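Local structure of glycerate dehydrogenase/glyoxylate reductase (Thermus thermophilus, 2CUK) at residues A[3-8]-A[24-29]; A[48-53]-A[70-75]; A[14-19]-A[292-297]. The protein probably reduces glyoxylate and hydroxypyruvate with NAD(P)H, acting as a D-isomer specific 2-hydroxyacid dehydrogenase. One frame throughout, in Å; residues are numbered along the deposited sequence.

Overall arrangement
All three contacts belong to the lobe built round the parallel five-stranded sheet. Contact 1 pairs its edge strand 23-26 with strand 2-5, contact 2 joins the loops that leave strands 46-48 and 68-70, and contact 3 packs two helices on one face of the sheet. Centre to centre, contacts 1 and 2 lie about 12 Å apart, 1 and 3 about 13 Å, and 2 and 3 about 15 Å. Leu297 of contact 3 touches Val3 of contact 1 and Ile48 of contact 2, while Asp53 of contact 2 takes Thr6 and Arg7 of contact 1 as partners. In relatives, such loops face the interdomain cleft where substrate binds, so contact 2 probably lies close to the active site.

Contact 1 of 3, residues A[3-8]-A[24-29]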
loop_
_atom_site.group_PDB
_atom_site.type_symbol
_atom_site.label_atom_id
_atom_site.label_comp_id
_atom_site.label_asym_id
_atom_site.label_seq_id
_atom_site.Cartn_x
_atom_site.Cartn_y
_atom_site.Cartn_z
ATOM N N VAL A 3 24.609 -15.449 -27.217
ATOM C CA VAL A 3 23.728 -15.654 -26.074
ATOM C C VAL A 3 22.330 -15.154 -26.424
ATOM O O VAL A 3 22.173 -14.063 -26.975
ATOM C CB VAL A 3 24.233 -14.891 -24.823
ATOM C CG1 VAL A 3 23.228 -15.032 -23.680
ATOM C CG2 VAL A 3 25.589 -15.434 -24.397
ATOM N N LEU A 4 21.319 -15.957 -26.109
ATOM C CA LEU A 4 19.941 -15.587 -26.388
ATOM C C LEU A 4 19.182 -15.226 -25.113
ATOM O O LEU A 4 19.124 -16.012 -24.166
ATOM C CB LEU A 4 19.216 -16.728 -27.105
ATOM C CG LEU A 4 17.729 -16.504 -27.396
ATOM C CD1 LEU A 4 17.554 -15.269 -28.269
ATOM C CD2 LEU A 4 17.153 -17.726 -28.083
ATOM N N VAL A 5 18.618 -14.022 -25.100
ATOM C CA VAL A 5 17.836 -13.532 -23.970
ATOM C C VAL A 5 16.421 -13.411 -24.526
ATOM O O VAL A 5 16.164 -12.606 -25.422
ATOM C CB VAL A 5 18.341 -12.154 -23.496
ATOM C CG1 VAL A 5 17.652 -11.765 -22.195
ATOM C CG2 VAL A 5 19.853 -12.190 -23.312
ATOM N N THR A 6 15.511 -14.223 -23.993
ATOM C CA THR A 6 14.132 -14.265 -24.466
ATOM C C THR A 6 13.282 -13.008 -24.307
ATOM O O THR A 6 12.213 -12.912 -24.910
ATOM C CB THR A 6 13.380 -15.440 -23.826
ATOM O OG1 THR A 6 13.316 -15.252 -22.407
ATOM C CG2 THR A 6 14.101 -16.755 -24.132
ATOM N N ARG A 7 13.741 -12.054 -23.505
ATOM C CA ARG A 7 12.998 -10.809 -23.299
ATOM C C ARG A 7 13.952 -9.656 -23.016
ATOM O O ARG A 7 15.077 -9.870 -22.566
ATOM C CB ARG A 7 12.033 -10.942 -22.115
ATOM C CG ARG A 7 10.943 -11.982 -22.274
ATOM C CD ARG A 7 9.939 -11.614 -23.359
ATOM N NE ARG A 7 8.812 -12.544 -23.358
ATOM C CZ ARG A 7 8.917 -13.847 -23.601
ATOM N NH1 ARG A 7 10.102 -14.381 -23.877
ATOM N NH2 ARG A 7 7.844 -14.625 -23.542
ATOM N N THR A 8 13.502 -8.432 -23.276
ATOM C CA THR A 8 14.326 -7.263 -23.004
ATOM C C THR A 8 14.396 -7.090 -21.489
ATOM O O THR A 8 13.408 -7.313 -20.786
ATOM C CB THR A 8 13.733 -5.997 -23.637
ATOM O OG1 THR A 8 12.354 -5.882 -23.271
ATOM C CG2 THR A 8 13.847 -6.058 -25.153
ATOM N N VAL A 24 25.170 -10.758 -28.051
ATOM C CA VAL A 24 23.904 -10.825 -27.330
ATOM C C VAL A 24 22.675 -10.574 -28.197
ATOM O O VAL A 24 22.512 -9.496 -28.770
ATOM C CB VAL A 24 23.879 -9.813 -26.159
ATOM C CG1 VAL A 24 22.598 -9.981 -25.349
ATOM C CG2 VAL A 24 25.098 -10.011 -25.274
ATOM N N GLU A 25 21.813 -11.582 -28.293
ATOM C CA GLU A 25 20.558 -11.428 -29.011
ATOM C C GLU A 25 19.398 -11.271 -28.035
ATOM O O GLU A 25 19.081 -12.148 -27.240
ATOM C CB GLU A 25 20.349 -12.673 -29.874
ATOM C CG GLU A 25 19.233 -12.483 -30.902
ATOM C CD GLU A 25 19.091 -13.745 -31.728
ATOM O OE1 GLU A 25 20.091 -14.228 -32.238
ATOM O OE2 GLU A 25 17.970 -14.239 -31.848
ATOM N N VAL A 26 18.788 -10.082 -28.079
ATOM C CA VAL A 26 17.688 -9.834 -27.162
ATOM C C VAL A 26 16.359 -9.700 -27.913
ATOM O O VAL A 26 16.183 -8.867 -28.793
ATOM C CB VAL A 26 18.003 -8.555 -26.388
ATOM C CG1 VAL A 26 16.930 -8.306 -25.331
ATOM C CG2 VAL A 26 19.353 -8.691 -25.705
ATOM N N HIS A 27 15.426 -10.601 -27.558
ATOM C CA HIS A 27 14.137 -10.638 -28.236
ATOM C C HIS A 27 13.182 -9.567 -27.703
ATOM O O HIS A 27 12.915 -9.469 -26.511
ATOM C CB HIS A 27 13.542 -12.026 -27.993
ATOM C CG HIS A 27 12.181 -12.114 -28.625
ATOM N ND1 HIS A 27 11.989 -12.231 -29.960
ATOM C CD2 HIS A 27 10.932 -12.087 -27.996
ATOM C CE1 HIS A 27 10.656 -12.272 -30.133
ATOM N NE2 HIS A 27 9.997 -12.187 -28.974
ATOM N N ARG A 28 12.690 -8.721 -28.629
ATOM C CA ARG A 28 11.779 -7.655 -28.222
ATOM C C ARG A 28 10.313 -8.095 -28.312
ATOM O O ARG A 28 9.932 -8.925 -29.124
ATOM C CB ARG A 28 12.004 -6.453 -29.147
ATOM C CG ARG A 28 13.451 -5.963 -29.145
ATOM C CD ARG A 28 13.659 -4.823 -30.148
ATOM N NE ARG A 28 12.752 -3.706 -29.856
ATOM C CZ ARG A 28 12.310 -2.976 -30.898
ATOM N NH1 ARG A 28 12.685 -3.278 -32.129
ATOM N NH2 ARG A 28 11.499 -1.938 -30.680
ATOM N N GLY A 29 9.486 -7.538 -27.407
ATOM C CA GLY A 29 8.052 -7.812 -27.478
ATOM C C GLY A 29 7.552 -8.597 -26.264
ATOM O O GLY A 29 8.315 -9.039 -25.418
HETATM O O HOH W 1 11.078 -8.528 -24.858
HETATM O O HOH W 2 10.341 -5.611 -25.664
#
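The imidazole of His27 meets the Thr6 carbonyl at its edge, near the ring plane, with CD2 of His27 3.4 Å from Thr6 O, while the Arg7 guanidinium has Gly29 O obliquely beside it. Both groups follow the C-terminal ends of strands 2-5 and 23-26, the parallel pair of a beta-alpha-beta unit that crosses over through helix 15-19. His27 carries CG anti to its backbone N (chi1 178°), which turns the CD2 edge of the ring toward Thr6 O; its NE2 bonds to Phe31 O. Arg7 bonds back to Thr6 O through NH1, which also forms a salt bridge with Asp53.

Along the strands three nearly straight bonds run in parallel register: Glu25 N to Val3 O at 2.8 Å, Val5 N to Glu25 O at 2.9 Å, and His27 N to Val5 O at 3.0 Å. Beta-branched valines suit this extended backbone, and Val3, Val5, Val24 and Val26 share one face, where Val24 packs on helix 15-19. On the other face CD1 of Leu4 lies 3.7 Å from OE2 of Glu25 and also touches its aliphatic chain, under helix 34-41. Beyond the strands, Thr8 offers CG2 to Val26 and sends OG1 to Glu135 of the second subunit. A water accepts from Thr8 N and donates to His27 O, at 2.6 Å, and to Gly29 O, bridging the two segments where they diverge.

Contact 2 of 3, residues A[48-53]-A[70-75]; sequences IPTVED and ACYSVG
With chi1 at -60°, Ile48 holds CG1 beside its own nitrogen and swings CG2 to 4.0 Å from Tyr72 CB. The backbone sets that CB against Pro49 O, and a chi1 of -176° carries the ring away from the 48-53 segment, where its OH bonds to Arg286 O. Tyr72 N donates to Pro49 O at 3.0 Å; proline, with no N-H to give, still serves as acceptor. Tyr72 centres an inverse gamma turn, and a water accepts from Val51 N and donates to Tyr72 O.

Thr50 to Asp53 form a type I beta turn, in which Asp53 OD2 takes Thr50 N on its anti lone pair and Thr50 OG1 from above the carboxylate plane, each at 2.8 Å. Across the contact, CB of Ser73 meets CG1 of Val51 at 3.9 Å, and Ser73 OG donates to Gly75 O. With an alanine here the hydroxyl that holds Gly75 O is gone, and the 73-75 loop, left with the weak bond from His78, would probably be freer to shift.

These loops leave the C-terminal ends of neighbouring parallel strands, where alpha/beta sites commonly form; Val51 packs on Trp132 of the second subunit, Ile48 and Ala70 on Leu297 of helix 283-301.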
loop_
_atom_site.group_PDB
_atom_site.type_symbol
_atom_site.label_atom_id
_atom_site.label_comp_id
_atom_site.label_asym_id
_atom_site.label_seq_id
_atom_site.Cartn_x
_atom_site.Cartn_y
_atom_site.Cartn_z
ATOM N N ILE A 48 19.166 -17.089 -21.511
ATOM C CA ILE A 48 18.566 -16.449 -20.340
ATOM C C ILE A 48 17.071 -16.335 -20.624
ATOM O O ILE A 48 16.623 -15.388 -21.270
ATOM C CB ILE A 48 19.125 -15.036 -20.095
ATOM C CG1 ILE A 48 20.637 -15.101 -19.873
ATOM C CG2 ILE A 48 18.437 -14.417 -18.876
ATOM C CD1 ILE A 48 21.309 -13.750 -19.824
ATOM N N PRO A 49 16.280 -17.312 -20.152
ATOM C CA PRO A 49 14.832 -17.325 -20.359
ATOM C C PRO A 49 14.066 -16.712 -19.198
ATOM O O PRO A 49 14.661 -16.303 -18.196
ATOM C CB PRO A 49 14.538 -18.808 -20.496
ATOM C CG PRO A 49 15.423 -19.378 -19.419
ATOM C CD PRO A 49 16.727 -18.584 -19.552
ATOM N N THR A 50 12.743 -16.658 -19.352
ATOM C CA THR A 50 11.839 -16.135 -18.333
ATOM C C THR A 50 10.820 -17.229 -18.029
ATOM O O THR A 50 10.821 -18.278 -18.676
ATOM C CB THR A 50 11.068 -14.875 -18.814
ATOM O OG1 THR A 50 10.228 -15.218 -19.924
ATOM C CG2 THR A 50 12.033 -13.776 -19.225
ATOM N N VAL A 51 9.958 -16.987 -17.045
ATOM C CA VAL A 51 8.937 -17.960 -16.672
ATOM C C VAL A 51 7.940 -18.220 -17.804
ATOM O O VAL A 51 7.212 -19.213 -17.775
ATOM C CB VAL A 51 8.144 -17.496 -15.421
ATOM C CG1 VAL A 51 9.063 -17.462 -14.206
ATOM C CG2 VAL A 51 7.534 -16.121 -15.667
ATOM N N GLU A 52 7.917 -17.334 -18.797
ATOM C CA GLU A 52 7.001 -17.464 -19.932
ATOM C C GLU A 52 7.561 -18.330 -21.062
ATOM O O GLU A 52 6.882 -18.555 -22.066
ATOM C CB GLU A 52 6.661 -16.080 -20.499
ATOM C CG GLU A 52 5.955 -15.143 -19.527
ATOM C CD GLU A 52 4.481 -15.461 -19.360
ATOM O OE1 GLU A 52 4.147 -16.643 -19.128
ATOM O OE2 GLU A 52 3.657 -14.526 -19.452
ATOM N N ASP A 53 8.793 -18.805 -20.905
ATOM C CA ASP A 53 9.432 -19.633 -21.928
ATOM C C ASP A 53 9.573 -21.077 -21.463
ATOM O O ASP A 53 10.200 -21.346 -20.437
ATOM C CB ASP A 53 10.823 -19.090 -22.264
ATOM C CG ASP A 53 10.810 -17.615 -22.616
ATOM O OD1 ASP A 53 10.200 -17.245 -23.642
ATOM O OD2 ASP A 53 11.418 -16.826 -21.859
ATOM N N ALA A 70 20.719 -19.743 -17.759
ATOM C CA ALA A 70 20.701 -18.847 -16.610
ATOM C C ALA A 70 19.327 -18.201 -16.529
ATOM O O ALA A 70 19.053 -17.194 -17.189
ATOM C CB ALA A 70 21.785 -17.780 -16.751
ATOM N N CYS A 71 18.464 -18.794 -15.714
ATOM C CA CYS A 71 17.101 -18.313 -15.542
ATOM C C CYS A 71 16.971 -16.927 -14.940
ATOM O O CYS A 71 17.629 -16.597 -13.956
ATOM C CB CYS A 71 16.304 -19.293 -14.678
ATOM S SG CYS A 71 16.091 -20.906 -15.433
ATOM N N TYR A 72 16.102 -16.125 -15.546
ATOM C CA TYR A 72 15.825 -14.783 -15.067
ATOM C C TYR A 72 14.601 -14.962 -14.169
ATOM O O TYR A 72 13.503 -14.518 -14.502
ATOM C CB TYR A 72 15.499 -13.850 -16.243
ATOM C CG TYR A 72 15.292 -12.401 -15.848
ATOM C CD1 TYR A 72 16.357 -11.619 -15.401
ATOM C CD2 TYR A 72 14.023 -11.820 -15.894
ATOM C CE1 TYR A 72 16.165 -10.291 -15.006
ATOM C CE2 TYR A 72 13.816 -10.494 -15.495
ATOM C CZ TYR A 72 14.888 -9.738 -15.053
ATOM O OH TYR A 72 14.681 -8.437 -14.646
ATOM N N SER A 73 14.805 -15.647 -13.045
ATOM C CA SER A 73 13.747 -15.924 -12.077
ATOM C C SER A 73 14.285 -16.831 -10.972
ATOM O O SER A 73 15.371 -17.400 -11.106
ATOM C CB SER A 73 12.567 -16.620 -12.762
ATOM O OG SER A 73 12.971 -17.837 -13.377
ATOM N N VAL A 74 13.535 -16.949 -9.878
ATOM C CA VAL A 74 13.931 -17.811 -8.771
ATOM C C VAL A 74 13.362 -19.206 -9.028
ATOM O O VAL A 74 14.023 -20.215 -8.780
ATOM C CB VAL A 74 13.416 -17.278 -7.403
ATOM C CG1 VAL A 74 11.906 -17.092 -7.436
ATOM C CG2 VAL A 74 13.801 -18.250 -6.293
ATOM N N GLY A 75 12.137 -19.254 -9.543
ATOM C CA GLY A 75 11.514 -20.530 -9.844
ATOM C C GLY A 75 12.059 -21.089 -11.146
ATOM O O GLY A 75 12.511 -20.329 -12.007
HETATM O O HOH W 3 10.949 -14.777 -15.395
#

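Contact 3 of 3, residues A[14-19]-A[292-297]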
loop_
_atom_site.group_PDB
_atom_site.type_symbol
_atom_site.label_atom_id
_atom_site.label_comp_id
_atom_site.label_asym_id
_atom_site.label_seq_id
_atom_site.Cartn_x
_atom_site.Cartn_y
_atom_site.Cartn_z
ATOM N N LEU A 14 23.497 -6.591 -19.178
ATOM C CA LEU A 14 23.910 -7.324 -20.371
ATOM C C LEU A 14 25.200 -6.790 -20.998
ATOM O O LEU A 14 25.937 -7.542 -21.639
ATOM C CB LEU A 14 22.788 -7.312 -21.412
ATOM C CG LEU A 14 21.551 -8.153 -21.076
ATOM C CD1 LEU A 14 20.510 -7.990 -22.165
ATOM C CD2 LEU A 14 21.942 -9.613 -20.927
ATOM N N ASP A 15 25.470 -5.499 -20.813
ATOM C CA ASP A 15 26.674 -4.886 -21.371
ATOM C C ASP A 15 27.934 -5.644 -20.965
ATOM O O ASP A 15 28.929 -5.638 -21.688
ATOM C CB ASP A 15 26.795 -3.422 -20.929
ATOM C CG ASP A 15 25.924 -2.483 -21.749
ATOM O OD1 ASP A 15 25.306 -2.939 -22.734
ATOM O OD2 ASP A 15 25.864 -1.280 -21.413
ATOM N N ARG A 16 27.894 -6.290 -19.805
ATOM C CA ARG A 16 29.043 -7.047 -19.328
ATOM C C ARG A 16 29.348 -8.168 -20.318
ATOM O O ARG A 16 30.511 -8.438 -20.629
ATOM C CB ARG A 16 28.750 -7.627 -17.944
ATOM C CG ARG A 16 29.937 -8.310 -17.298
ATOM C CD ARG A 16 29.576 -8.848 -15.925
ATOM N NE ARG A 16 30.707 -9.510 -15.281
ATOM C CZ ARG A 16 30.647 -10.103 -14.094
ATOM N NH1 ARG A 16 29.504 -10.115 -13.419
ATOM N NH2 ARG A 16 31.725 -10.682 -13.579
ATOM N N LEU A 17 28.295 -8.812 -20.814
ATOM C CA LEU A 17 28.447 -9.900 -21.781
ATOM C C LEU A 17 29.052 -9.360 -23.075
ATOM O O LEU A 17 29.915 -9.967 -23.692
ATOM C CB LEU A 17 27.075 -10.487 -22.115
ATOM C CG LEU A 17 26.372 -11.202 -20.946
ATOM C CD1 LEU A 17 25.058 -11.831 -21.394
ATOM C CD2 LEU A 17 27.198 -12.339 -20.332
ATOM N N ARG A 18 28.514 -8.201 -23.513
ATOM C CA ARG A 18 29.024 -7.574 -24.734
ATOM C C ARG A 18 30.508 -7.194 -24.593
ATOM O O ARG A 18 31.312 -7.322 -25.509
ATOM C CB ARG A 18 28.175 -6.323 -25.025
ATOM C CG ARG A 18 26.682 -6.629 -25.216
ATOM C CD ARG A 18 25.908 -5.413 -25.762
ATOM N NE ARG A 18 24.491 -5.731 -25.990
ATOM C CZ ARG A 18 23.643 -5.534 -24.961
ATOM N NH1 ARG A 18 24.102 -5.092 -23.803
ATOM N NH2 ARG A 18 22.335 -5.763 -25.121
ATOM N N GLU A 19 30.850 -6.674 -23.391
ATOM C CA GLU A 19 32.234 -6.322 -23.068
ATOM C C GLU A 19 33.180 -7.524 -23.201
ATOM O O GLU A 19 34.392 -7.390 -23.364
ATOM C CB GLU A 19 32.258 -5.878 -21.606
ATOM C CG GLU A 19 32.421 -4.371 -21.422
ATOM C CD GLU A 19 31.751 -3.964 -20.128
ATOM O OE1 GLU A 19 31.648 -4.794 -19.237
ATOM O OE2 GLU A 19 31.290 -2.827 -20.041
ATOM N N VAL A 292 22.568 -10.962 -11.647
ATOM C CA VAL A 292 22.768 -12.310 -11.127
ATOM C C VAL A 292 22.713 -13.363 -12.231
ATOM O O VAL A 292 23.513 -14.301 -12.239
ATOM C CB VAL A 292 21.727 -12.635 -10.027
ATOM C CG1 VAL A 292 21.874 -14.076 -9.568
ATOM C CG2 VAL A 292 21.924 -11.691 -8.841
ATOM N N ALA A 293 21.774 -13.218 -13.162
ATOM C CA ALA A 293 21.674 -14.170 -14.263
ATOM C C ALA A 293 22.941 -14.062 -15.118
ATOM O O ALA A 293 23.518 -15.070 -15.524
ATOM C CB ALA A 293 20.442 -13.874 -15.106
ATOM N N VAL A 294 23.372 -12.833 -15.381
ATOM C CA VAL A 294 24.574 -12.602 -16.175
ATOM C C VAL A 294 25.798 -13.219 -15.499
ATOM O O VAL A 294 26.616 -13.866 -16.155
ATOM C CB VAL A 294 24.801 -11.088 -16.393
ATOM C CG1 VAL A 294 26.230 -10.819 -16.863
ATOM C CG2 VAL A 294 23.810 -10.573 -17.417
ATOM N N GLU A 295 25.919 -13.023 -14.190
ATOM C CA GLU A 295 27.042 -13.575 -13.438
ATOM C C GLU A 295 27.088 -15.093 -13.597
ATOM O O GLU A 295 28.121 -15.661 -13.963
ATOM C CB GLU A 295 26.915 -13.222 -11.955
ATOM C CG GLU A 295 28.051 -13.749 -11.091
ATOM C CD GLU A 295 29.405 -13.180 -11.487
ATOM O OE1 GLU A 295 29.560 -11.940 -11.448
ATOM O OE2 GLU A 295 30.313 -13.968 -11.836
ATOM N N ASN A 296 25.964 -15.747 -13.317
ATOM C CA ASN A 296 25.874 -17.196 -13.438
ATOM C C ASN A 296 26.251 -17.676 -14.842
ATOM O O ASN A 296 27.029 -18.618 -14.992
ATOM C CB ASN A 296 24.455 -17.669 -13.089
ATOM C CG ASN A 296 24.233 -17.796 -11.590
ATOM O OD1 ASN A 296 24.687 -18.756 -10.960
ATOM N ND2 ASN A 296 23.541 -16.820 -11.009
ATOM N N LEU A 297 25.705 -17.026 -15.866
ATOM C CA LEU A 297 25.998 -17.417 -17.240
ATOM C C LEU A 297 27.484 -17.273 -17.564
ATOM O O LEU A 297 28.096 -18.204 -18.083
ATOM C CB LEU A 297 25.152 -16.600 -18.225
ATOM C CG LEU A 297 25.286 -16.946 -19.714
ATOM C CD1 LEU A 297 23.990 -16.627 -20.438
ATOM C CD2 LEU A 297 26.449 -16.182 -20.329
#
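Val294 is the main bump, its forked end pushed into a hollow formed by Leu14, Leu17 and the aliphatic shaft of Arg16. The branches divide the work: CG1 sits 3.9 Å from CD2 of Leu17 and 4.0 Å from CD of Arg16, while CG2 meets CD2 of Leu14 at 4.1 Å. A compact branched residue can fill two dips at once. In return, Leu17 CD2 wedges between Val294 and Leu297, whose CD2 approaches it at 3.9 Å with the side chains at about a right angle. The short axes of helices 15-19 and 292-297 run 10.4 Å apart at 30°, so side chains span the gap.

At the solvent side exposed Arg16 reaches across fully extended, a chi1 of -174° throwing the chain clear of its own nitrogen. Its guanidinium edge grips Glu295 OE1, met from above the carboxylate plane, in a salt bridge, NH1 at 2.7 Å and NH2 weakly; the two planes stand 64° apart, a one-oxygen grip and not a flat paired bridge.

Leu14 and Leu17 also cover Val26 and Val24, and Leu297 covers Val3. This is the alpha/beta layering expected of the two-domain D-2-hydroxyacid dehydrogenase fold, whose last helix returns to the N-terminal sheet.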